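Local coordinates for protein transcriptional regulator (Corynebacterium diphtheriae, PDB 3LMM) that is of unknown function but is probably a DNA-binding transcriptional regulator, combining Schlafen AlbA_2, RecG-like C-terminal and helix-turn-helix-class regions, at residues I215-A220 with A360-A365; D175-V180 with S225-L230; I102-Q107 with G457-R462. All blocks are in the same frame, centred on the assembly; numbering follows the deposited sequence.

Contact 1: residues I215-A220 with A360-A365; sequences IGALDA and ADLYRA
The Schellman motif that closes helix 208-214 turns I215 against L362 and A365, on the last turn of helix 357-365. G216, with a positive phi of 82°, carries the reversal, and two backbone bonds run back into the final turn of the helix. I215 does most of the touching from this side. Its CG1 sits between the backbone N and the carbonyl carbon (chi1 52°), which brings the branch to L362 while CG2 goes to A365. I215 CG1 and L362 CD1 are 3.8 Å apart, the two side chains meeting at a slant. A365 CB fits against the other branch, 3.7 Å from both I215 CB and I215 CG2. L362 swings its CG anti to the backbone N (chi1 -173°), and CD1 thereby reaches the 215-220 segment. This one methyl lies 3.6 Å from I215 O and 4.0 Å from A217 CB, touching the backbone on one side of G216 and a side chain on the other. The contact is apolar and buried; the nearby carboxylate of D361 turns instead to R161, in a salt bridge through OD1, and to W165 NE1 through OD2. I215 also packs on F232 and L362 on L231, so that helix 226-232 borders both partners, while the chain leaving A217 runs on toward strand 223-225.

Contact 2: residues D175-V180 with S225-L230; sequences DPMAQV and SQAGKL
M177, built as selenomethionine, lays its side chain over the first turn of helix 226-232 and overlaps A227 and Q226. CG is held anti to the backbone N (chi1 -159°), and from there the chain bends twice. M177 CG stands 3.4 Å from A227 CB, and beyond it SE lies 3.9 Å from Q226 CG, where the two long side chains pass at about a right angle. Q226 CB points to the 3-10 turn 176-178 and rests over its carbonyls, 3.5 Å from M177 O and 3.6 Å from P176 O. Two backbone bonds, both weak in geometry, add to this packing. A227 N donates to M177 O at 2.8 Å, and Q226 N to Q179 O at 3.0 Å; each leaves its N-H well off the line to the acceptor. V180 and S225 form an antiparallel non-hydrogen-bonded pair with diverging side chains. Elsewhere M177 packs on A358 and L359 of helix 357-365, and A178 O receives a bond from R169. S225 stands at the N-cap, and its OG accepts from G228 N at 3.1 Å. The N-H groups of Q226, A227 and G228 thus meet, in turn, two carbonyls of the loop and the serine hydroxyl, a helix start in which a side-chain N-cap is supplemented by oxygens from a distant part of the chain.

Contact 3: residues I102-Q107 with G457-R462; sequences IDWLRQ and GKEAAR
E459 and Q107 meet where helix 102-107, in the Schlafen AlbA_2 region, faces helix 458-462 of the DUF5635 region, which belongs to the helix-turn-helix clan. The short axes come within 9.9 Å of each other at a signed crossing angle of -80°, so a single turn of each helix makes the contact. From CB outward, E459 first meets Q107: its CB lies 3.7 Å from Q107 CG, and the two side chains run alongside each other, pointing opposite ways. CG, placed beside the backbone N and anti to the carbonyl carbon, comes next to the backbone of D103, 4.0 Å from D103 O. The chain then bends, carrying the carboxylate to the indole of W104. There E459 OE1 lies at the ring edge, near its plane, 3.8 Å from W104 CD1; carboxylate and ring are turned 71° apart. Q107 reaches out to helix 458-462, where its OE1 lies against the methyl of A460, 3.4 Å from A460 CB. The touching surface is partly open, and no polar bond links the two helices here; they meet through aliphatic carbons and through carboxylate and amide oxygens set against carbon. D103 OD2 remains 5.8 Å from E459 OE2, a mild repulsion probably offset by R462 and by the start of the helix, where G457 is at the N-cap position. W104 packs back on A65 of helix 62-77, and A461 on A451 of helix 447-454. The second carboxylate oxygen, OE2, ends in a salt bridge: R462 NH2 reaches E459 OE2 at 3.2 Å, almost straight, lying above the carboxylate plane while the oxygen stays in the plane of the guanidinium.

Overall arrangement
Contacts 1 and 2 form one packed region, with centres about 9 Å apart. Their segments alternate along the chain, and they are joined by a probable backbone hydrogen bond from S225 N to A217 O (2.8 Å) and by L362, which also packs on A227 of contact 2. Contact 3 lies on the opposite side of the chain's centre, its own centre about 33 Å from that of contact 1 and 36 Å from that of contact 2; the nearest atoms stay about 18 and 20 Å away. It joins segments 350 residues apart, and the other two contacts fall between them in sequence. Segment 102-107 shares the AlbA_2 region with the cobalt site at D41, F42 and D90.

Contact 1: residues I215-A220 with A360-A365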
loop_
_atom_site.group_PDB
_atom_site.type_symbol
_atom_site.label_atom_id
_atom_site.label_comp_id
_atom_site.label_asym_id
_atom_site.label_seq_id
_atom_site.Cartn_x
_atom_site.Cartn_y
_atom_site.Cartn_z
ATOM N N ILE A 215 -15.944 -12.053 3.316
ATOM C CA ILE A 215 -14.647 -11.653 2.769
ATOM C C ILE A 215 -14.591 -11.780 1.245
ATOM O O ILE A 215 -13.566 -11.479 0.625
ATOM C CB ILE A 215 -13.489 -12.500 3.378
ATOM C CG1 ILE A 215 -13.797 -13.992 3.237
ATOM C CG2 ILE A 215 -13.288 -12.129 4.851
ATOM C CD1 ILE A 215 -12.803 -14.899 3.948
ATOM N N GLY A 216 -15.697 -12.234 0.655
ATOM C CA GLY A 216 -15.785 -12.402 -0.788
ATOM C C GLY A 216 -15.172 -13.693 -1.302
ATOM O O GLY A 216 -14.881 -13.827 -2.485
ATOM N N ALA A 217 -14.984 -14.660 -0.419
ATOM C CA ALA A 217 -14.379 -15.919 -0.816
ATOM C C ALA A 217 -15.426 -16.907 -1.310
ATOM O O ALA A 217 -15.196 -17.683 -2.253
ATOM C CB ALA A 217 -13.634 -16.506 0.362
ATOM N N LEU A 218 -16.578 -16.861 -0.647
ATOM C CA LEU A 218 -17.701 -17.741 -0.922
ATOM C C LEU A 218 -18.687 -17.116 -1.899
ATOM O O LEU A 218 -19.146 -15.988 -1.713
ATOM C CB LEU A 218 -18.402 -18.096 0.396
ATOM C CG LEU A 218 -19.179 -19.404 0.427
ATOM C CD1 LEU A 218 -20.509 -19.252 -0.254
ATOM C CD2 LEU A 218 -18.350 -20.466 -0.242
ATOM N N ASP A 219 -18.985 -17.886 -2.944
ATOM C CA ASP A 219 -19.897 -17.533 -4.034
ATOM C C ASP A 219 -21.322 -17.341 -3.545
ATOM O O ASP A 219 -21.586 -17.102 -2.372
ATOM C CB ASP A 219 -19.911 -18.663 -5.071
ATOM C CG ASP A 219 -19.655 -18.175 -6.470
ATOM O OD1 ASP A 219 -19.718 -19.000 -7.412
ATOM O OD2 ASP A 219 -19.385 -16.963 -6.626
ATOM N N ALA A 220 -22.251 -17.456 -4.473
ATOM C CA ALA A 220 -23.640 -17.328 -4.127
ATOM C C ALA A 220 -24.207 -18.715 -4.345
ATOM O O ALA A 220 -25.299 -19.016 -3.888
ATOM C CB ALA A 220 -24.314 -16.329 -5.023
ATOM N N ALA A 360 -4.804 -10.645 -2.977
ATOM C CA ALA A 360 -4.453 -9.520 -2.137
ATOM C C ALA A 360 -5.700 -9.069 -1.404
ATOM O O ALA A 360 -5.728 -9.051 -0.176
ATOM C CB ALA A 360 -3.899 -8.383 -2.970
ATOM N N ASP A 361 -6.748 -8.734 -2.146
ATOM C CA ASP A 361 -7.951 -8.280 -1.478
ATOM C C ASP A 361 -8.455 -9.219 -0.383
ATOM O O ASP A 361 -8.911 -8.754 0.660
ATOM C CB ASP A 361 -9.089 -8.042 -2.452
ATOM C CG ASP A 361 -10.340 -7.601 -1.737
ATOM O OD1 ASP A 361 -10.308 -6.494 -1.155
ATOM O OD2 ASP A 361 -11.338 -8.362 -1.726
ATOM N N LEU A 362 -8.388 -10.528 -0.616
ATOM C CA LEU A 362 -8.855 -11.479 0.378
ATOM C C LEU A 362 -8.078 -11.330 1.674
ATOM O O LEU A 362 -8.652 -11.442 2.760
ATOM C CB LEU A 362 -8.721 -12.907 -0.141
ATOM C CG LEU A 362 -9.331 -13.997 0.746
ATOM C CD1 LEU A 362 -10.823 -13.770 0.937
ATOM C CD2 LEU A 362 -9.066 -15.351 0.108
ATOM N N TYR A 363 -6.775 -11.075 1.577
ATOM C CA TYR A 363 -5.953 -10.912 2.786
ATOM C C TYR A 363 -6.331 -9.627 3.524
ATOM O O TYR A 363 -6.272 -9.571 4.750
ATOM C CB TYR A 363 -4.462 -10.894 2.426
ATOM C CG TYR A 363 -3.815 -12.257 2.381
ATOM C CD1 TYR A 363 -3.354 -12.879 3.543
ATOM C CD2 TYR A 363 -3.647 -12.919 1.173
ATOM C CE1 TYR A 363 -2.732 -14.132 3.496
ATOM C CE2 TYR A 363 -3.031 -14.166 1.110
ATOM C CZ TYR A 363 -2.571 -14.771 2.270
ATOM O OH TYR A 363 -1.933 -15.997 2.161
ATOM N N ARG A 364 -6.711 -8.607 2.759
ATOM C CA ARG A 364 -7.134 -7.331 3.315
ATOM C C ARG A 364 -8.435 -7.562 4.064
ATOM O O ARG A 364 -8.622 -7.077 5.180
ATOM C CB ARG A 364 -7.392 -6.318 2.202
ATOM C CG ARG A 364 -6.305 -5.285 1.995
ATOM C CD ARG A 364 -6.086 -4.429 3.244
ATOM N NE ARG A 364 -7.277 -3.698 3.675
ATOM C CZ ARG A 364 -7.281 -2.785 4.642
ATOM N NH1 ARG A 364 -6.156 -2.481 5.281
ATOM N NH2 ARG A 364 -8.413 -2.183 4.982
ATOM N N ALA A 365 -9.333 -8.303 3.425
ATOM C CA ALA A 365 -10.638 -8.610 3.992
ATOM C C ALA A 365 -10.501 -9.302 5.338
ATOM O O ALA A 365 -11.304 -9.061 6.240
ATOM C CB ALA A 365 -11.423 -9.478 3.026
#

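Contact 2: residues D175-V180 with S225-L230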
loop_
_atom_site.group_PDB
_atom_site.type_symbol
_atom_site.label_atom_id
_atom_site.label_comp_id
_atom_site.label_asym_id
_atom_site.label_seq_id
_atom_site.Cartn_x
_atom_site.Cartn_y
_atom_site.Cartn_z
ATOM N N ASP A 175 -9.619 -11.705 -13.161
ATOM C CA ASP A 175 -8.759 -11.876 -11.990
ATOM C C ASP A 175 -8.675 -13.358 -11.740
ATOM O O ASP A 175 -9.531 -13.935 -11.075
ATOM C CB ASP A 175 -9.330 -11.189 -10.751
ATOM C CG ASP A 175 -9.090 -9.702 -10.758
ATOM O OD1 ASP A 175 -8.094 -9.267 -11.386
ATOM O OD2 ASP A 175 -9.885 -8.970 -10.121
ATOM N N PRO A 176 -7.622 -13.992 -12.257
ATOM C CA PRO A 176 -7.460 -15.432 -12.080
ATOM C C PRO A 176 -7.709 -15.954 -10.665
ATOM O O PRO A 176 -8.358 -16.988 -10.481
ATOM C CB PRO A 176 -6.033 -15.674 -12.575
ATOM C CG PRO A 176 -5.360 -14.346 -12.382
ATOM C CD PRO A 176 -6.398 -13.379 -12.800
HETATM N N MSE A 177 -7.225 -15.220 -9.671
HETATM C CA MSE A 177 -7.358 -15.635 -8.286
HETATM C C MSE A 177 -8.763 -15.410 -7.737
HETATM O O MSE A 177 -9.059 -15.751 -6.583
HETATM C CB MSE A 177 -6.317 -14.897 -7.444
HETATM C CG MSE A 177 -6.006 -15.560 -6.125
HETATM SE SE MSE A 177 -5.276 -17.345 -6.314
HETATM C CE MSE A 177 -3.472 -16.896 -6.781
ATOM N N ALA A 178 -9.636 -14.854 -8.576
ATOM C CA ALA A 178 -11.026 -14.575 -8.193
ATOM C C ALA A 178 -12.007 -15.502 -8.894
ATOM O O ALA A 178 -13.195 -15.498 -8.580
ATOM C CB ALA A 178 -11.373 -13.119 -8.512
ATOM N N GLN A 179 -11.496 -16.295 -9.831
ATOM C CA GLN A 179 -12.324 -17.223 -10.593
ATOM C C GLN A 179 -12.999 -18.275 -9.717
ATOM O O GLN A 179 -12.482 -18.618 -8.659
ATOM C CB GLN A 179 -11.479 -17.919 -11.652
ATOM C CG GLN A 179 -12.257 -18.877 -12.523
ATOM C CD GLN A 179 -11.368 -19.654 -13.470
ATOM O OE1 GLN A 179 -10.897 -19.121 -14.476
ATOM N NE2 GLN A 179 -11.110 -20.918 -13.136
ATOM N N VAL A 180 -14.147 -18.786 -10.158
ATOM C CA VAL A 180 -14.865 -19.796 -9.384
ATOM C C VAL A 180 -14.203 -21.154 -9.497
ATOM O O VAL A 180 -13.679 -21.504 -10.554
ATOM C CB VAL A 180 -16.334 -19.956 -9.839
ATOM C CG1 VAL A 180 -17.034 -20.997 -8.966
ATOM C CG2 VAL A 180 -17.068 -18.621 -9.738
ATOM N N SER A 225 -13.721 -19.039 -4.233
ATOM C CA SER A 225 -12.948 -18.509 -5.341
ATOM C C SER A 225 -11.605 -19.187 -5.278
ATOM O O SER A 225 -11.336 -19.987 -4.382
ATOM C CB SER A 225 -12.759 -16.998 -5.209
ATOM O OG SER A 225 -12.062 -16.659 -4.022
ATOM N N GLN A 226 -10.752 -18.845 -6.225
ATOM C CA GLN A 226 -9.425 -19.426 -6.268
ATOM C C GLN A 226 -8.598 -18.946 -5.060
ATOM O O GLN A 226 -7.802 -19.698 -4.502
ATOM C CB GLN A 226 -8.748 -19.040 -7.588
ATOM C CG GLN A 226 -7.589 -19.939 -7.998
ATOM C CD GLN A 226 -8.025 -21.351 -8.317
ATOM O OE1 GLN A 226 -8.814 -21.575 -9.236
ATOM N NE2 GLN A 226 -7.503 -22.318 -7.565
ATOM N N ALA A 227 -8.801 -17.696 -4.652
ATOM C CA ALA A 227 -8.076 -17.166 -3.504
ATOM C C ALA A 227 -8.651 -17.729 -2.209
ATOM O O ALA A 227 -7.945 -17.879 -1.209
ATOM C CB ALA A 227 -8.140 -15.643 -3.478
ATOM N N GLY A 228 -9.943 -18.026 -2.231
ATOM C CA GLY A 228 -10.590 -18.560 -1.054
ATOM C C GLY A 228 -10.194 -20.003 -0.863
ATOM O O GLY A 228 -9.999 -20.456 0.261
ATOM N N LYS A 229 -10.079 -20.733 -1.967
ATOM C CA LYS A 229 -9.694 -22.140 -1.909
ATOM C C LYS A 229 -8.242 -22.242 -1.438
ATOM O O LYS A 229 -7.904 -23.069 -0.590
ATOM C CB LYS A 229 -9.839 -22.782 -3.300
ATOM C CG LYS A 229 -9.171 -24.155 -3.481
ATOM C CD LYS A 229 -9.387 -24.672 -4.903
ATOM C CE LYS A 229 -8.675 -26.003 -5.195
ATOM N NZ LYS A 229 -7.207 -25.901 -5.488
ATOM N N LEU A 230 -7.396 -21.376 -1.981
ATOM C CA LEU A 230 -5.985 -21.374 -1.649
ATOM C C LEU A 230 -5.743 -21.061 -0.179
ATOM O O LEU A 230 -4.807 -21.579 0.433
ATOM C CB LEU A 230 -5.273 -20.354 -2.542
ATOM C CG LEU A 230 -3.754 -20.365 -2.773
ATOM C CD1 LEU A 230 -3.129 -19.165 -2.121
ATOM C CD2 LEU A 230 -3.151 -21.644 -2.251
#

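Contact 3: residues I102-Q107 with G457-R462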
loop_
_atom_site.group_PDB
_atom_site.type_symbol
_atom_site.label_atom_id
_atom_site.label_comp_id
_atom_site.label_asym_id
_atom_site.label_seq_id
_atom_site.Cartn_x
_atom_site.Cartn_y
_atom_site.Cartn_z
ATOM N N ILE A 102 -1.716 19.650 -11.345
ATOM C CA ILE A 102 -1.917 18.274 -11.782
ATOM C C ILE A 102 -1.040 17.285 -11.024
ATOM O O ILE A 102 -1.543 16.374 -10.357
ATOM C CB ILE A 102 -1.612 18.107 -13.275
ATOM C CG1 ILE A 102 -2.467 19.069 -14.096
ATOM C CG2 ILE A 102 -1.910 16.672 -13.703
ATOM C CD1 ILE A 102 -3.921 18.679 -14.142
ATOM N N ASP A 103 0.272 17.455 -11.149
ATOM C CA ASP A 103 1.210 16.563 -10.483
ATOM C C ASP A 103 0.912 16.460 -8.994
ATOM O O ASP A 103 0.897 15.363 -8.428
ATOM C CB ASP A 103 2.654 17.034 -10.694
ATOM C CG ASP A 103 3.099 16.905 -12.135
ATOM O OD1 ASP A 103 2.907 15.815 -12.717
ATOM O OD2 ASP A 103 3.639 17.887 -12.692
ATOM N N TRP A 104 0.664 17.600 -8.361
ATOM C CA TRP A 104 0.363 17.598 -6.938
ATOM C C TRP A 104 -0.859 16.725 -6.647
ATOM O O TRP A 104 -0.797 15.812 -5.824
ATOM C CB TRP A 104 0.096 19.015 -6.455
ATOM C CG TRP A 104 -0.234 19.054 -5.001
ATOM C CD1 TRP A 104 0.643 19.133 -3.958
ATOM C CD2 TRP A 104 -1.540 18.959 -4.422
ATOM N NE1 TRP A 104 -0.038 19.095 -2.767
ATOM C CE2 TRP A 104 -1.379 18.987 -3.024
ATOM C CE3 TRP A 104 -2.831 18.850 -4.957
ATOM C CZ2 TRP A 104 -2.460 18.913 -2.150
ATOM C CZ3 TRP A 104 -3.900 18.778 -4.089
ATOM C CH2 TRP A 104 -3.708 18.808 -2.701
ATOM N N LEU A 105 -1.966 17.020 -7.321
ATOM C CA LEU A 105 -3.189 16.264 -7.143
ATOM C C LEU A 105 -3.009 14.781 -7.506
ATOM O O LEU A 105 -3.443 13.907 -6.762
ATOM C CB LEU A 105 -4.317 16.885 -7.976
ATOM C CG LEU A 105 -5.691 16.187 -7.953
ATOM C CD1 LEU A 105 -6.142 16.021 -6.520
ATOM C CD2 LEU A 105 -6.708 16.989 -8.752
ATOM N N ARG A 106 -2.374 14.481 -8.635
ATOM C CA ARG A 106 -2.179 13.085 -8.990
ATOM C C ARG A 106 -1.458 12.371 -7.849
ATOM O O ARG A 106 -1.970 11.395 -7.292
ATOM C CB ARG A 106 -1.375 12.957 -10.283
ATOM C CG ARG A 106 -2.224 12.550 -11.488
ATOM C CD ARG A 106 -1.429 12.566 -12.790
ATOM N NE ARG A 106 -0.311 11.624 -12.765
ATOM C CZ ARG A 106 -0.434 10.307 -12.889
ATOM N NH1 ARG A 106 0.643 9.536 -12.850
ATOM N NH2 ARG A 106 -1.631 9.761 -13.067
ATOM N N GLN A 107 -0.279 12.869 -7.485
ATOM C CA GLN A 107 0.515 12.287 -6.395
ATOM C C GLN A 107 -0.236 12.273 -5.064
ATOM O O GLN A 107 -0.083 11.351 -4.260
ATOM C CB GLN A 107 1.820 13.078 -6.228
ATOM C CG GLN A 107 2.561 12.816 -4.913
ATOM C CD GLN A 107 3.229 11.457 -4.854
ATOM O OE1 GLN A 107 3.611 10.998 -3.780
ATOM N NE2 GLN A 107 3.390 10.814 -6.007
ATOM N N GLY A 457 7.923 10.359 -7.389
ATOM C CA GLY A 457 8.075 11.590 -8.148
ATOM C C GLY A 457 8.707 12.710 -7.354
ATOM O O GLY A 457 8.991 12.549 -6.169
ATOM N N LYS A 458 8.926 13.851 -7.997
ATOM C CA LYS A 458 9.537 14.974 -7.308
ATOM C C LYS A 458 8.616 15.576 -6.263
ATOM O O LYS A 458 9.065 16.269 -5.356
ATOM C CB LYS A 458 10.001 16.030 -8.318
ATOM C CG LYS A 458 11.183 15.547 -9.163
ATOM C CD LYS A 458 11.830 16.668 -9.972
ATOM C CE LYS A 458 10.844 17.297 -10.955
ATOM N NZ LYS A 458 11.449 18.417 -11.740
ATOM N N GLU A 459 7.326 15.294 -6.380
ATOM C CA GLU A 459 6.371 15.804 -5.409
ATOM C C GLU A 459 6.589 15.173 -4.046
ATOM O O GLU A 459 6.746 15.872 -3.047
ATOM C CB GLU A 459 4.942 15.527 -5.863
ATOM C CG GLU A 459 4.469 16.496 -6.912
ATOM C CD GLU A 459 4.627 17.926 -6.456
ATOM O OE1 GLU A 459 4.097 18.264 -5.371
ATOM O OE2 GLU A 459 5.288 18.709 -7.179
ATOM N N ALA A 460 6.594 13.847 -4.001
ATOM C CA ALA A 460 6.793 13.156 -2.738
ATOM C C ALA A 460 8.100 13.612 -2.085
ATOM O O ALA A 460 8.177 13.752 -0.866
ATOM C CB ALA A 460 6.809 11.654 -2.964
ATOM N N ALA A 461 9.116 13.851 -2.907
ATOM C CA ALA A 461 10.415 14.278 -2.421
ATOM C C ALA A 461 10.298 15.589 -1.666
ATOM O O ALA A 461 10.768 15.719 -0.528
ATOM C CB ALA A 461 11.373 14.430 -3.582
ATOM N N ARG A 462 9.666 16.567 -2.306
ATOM C CA ARG A 462 9.478 17.881 -1.699
ATOM C C ARG A 462 8.741 17.703 -0.366
ATOM O O ARG A 462 9.127 18.279 0.652
ATOM C CB ARG A 462 8.661 18.772 -2.639
ATOM C CG ARG A 462 9.189 20.199 -2.756
ATOM C CD ARG A 462 8.259 21.064 -3.603
ATOM N NE ARG A 462 7.916 20.428 -4.877
ATOM C CZ ARG A 462 8.762 20.246 -5.890
ATOM N NH1 ARG A 462 10.021 20.654 -5.792
ATOM N NH2 ARG A 462 8.348 19.648 -7.004
#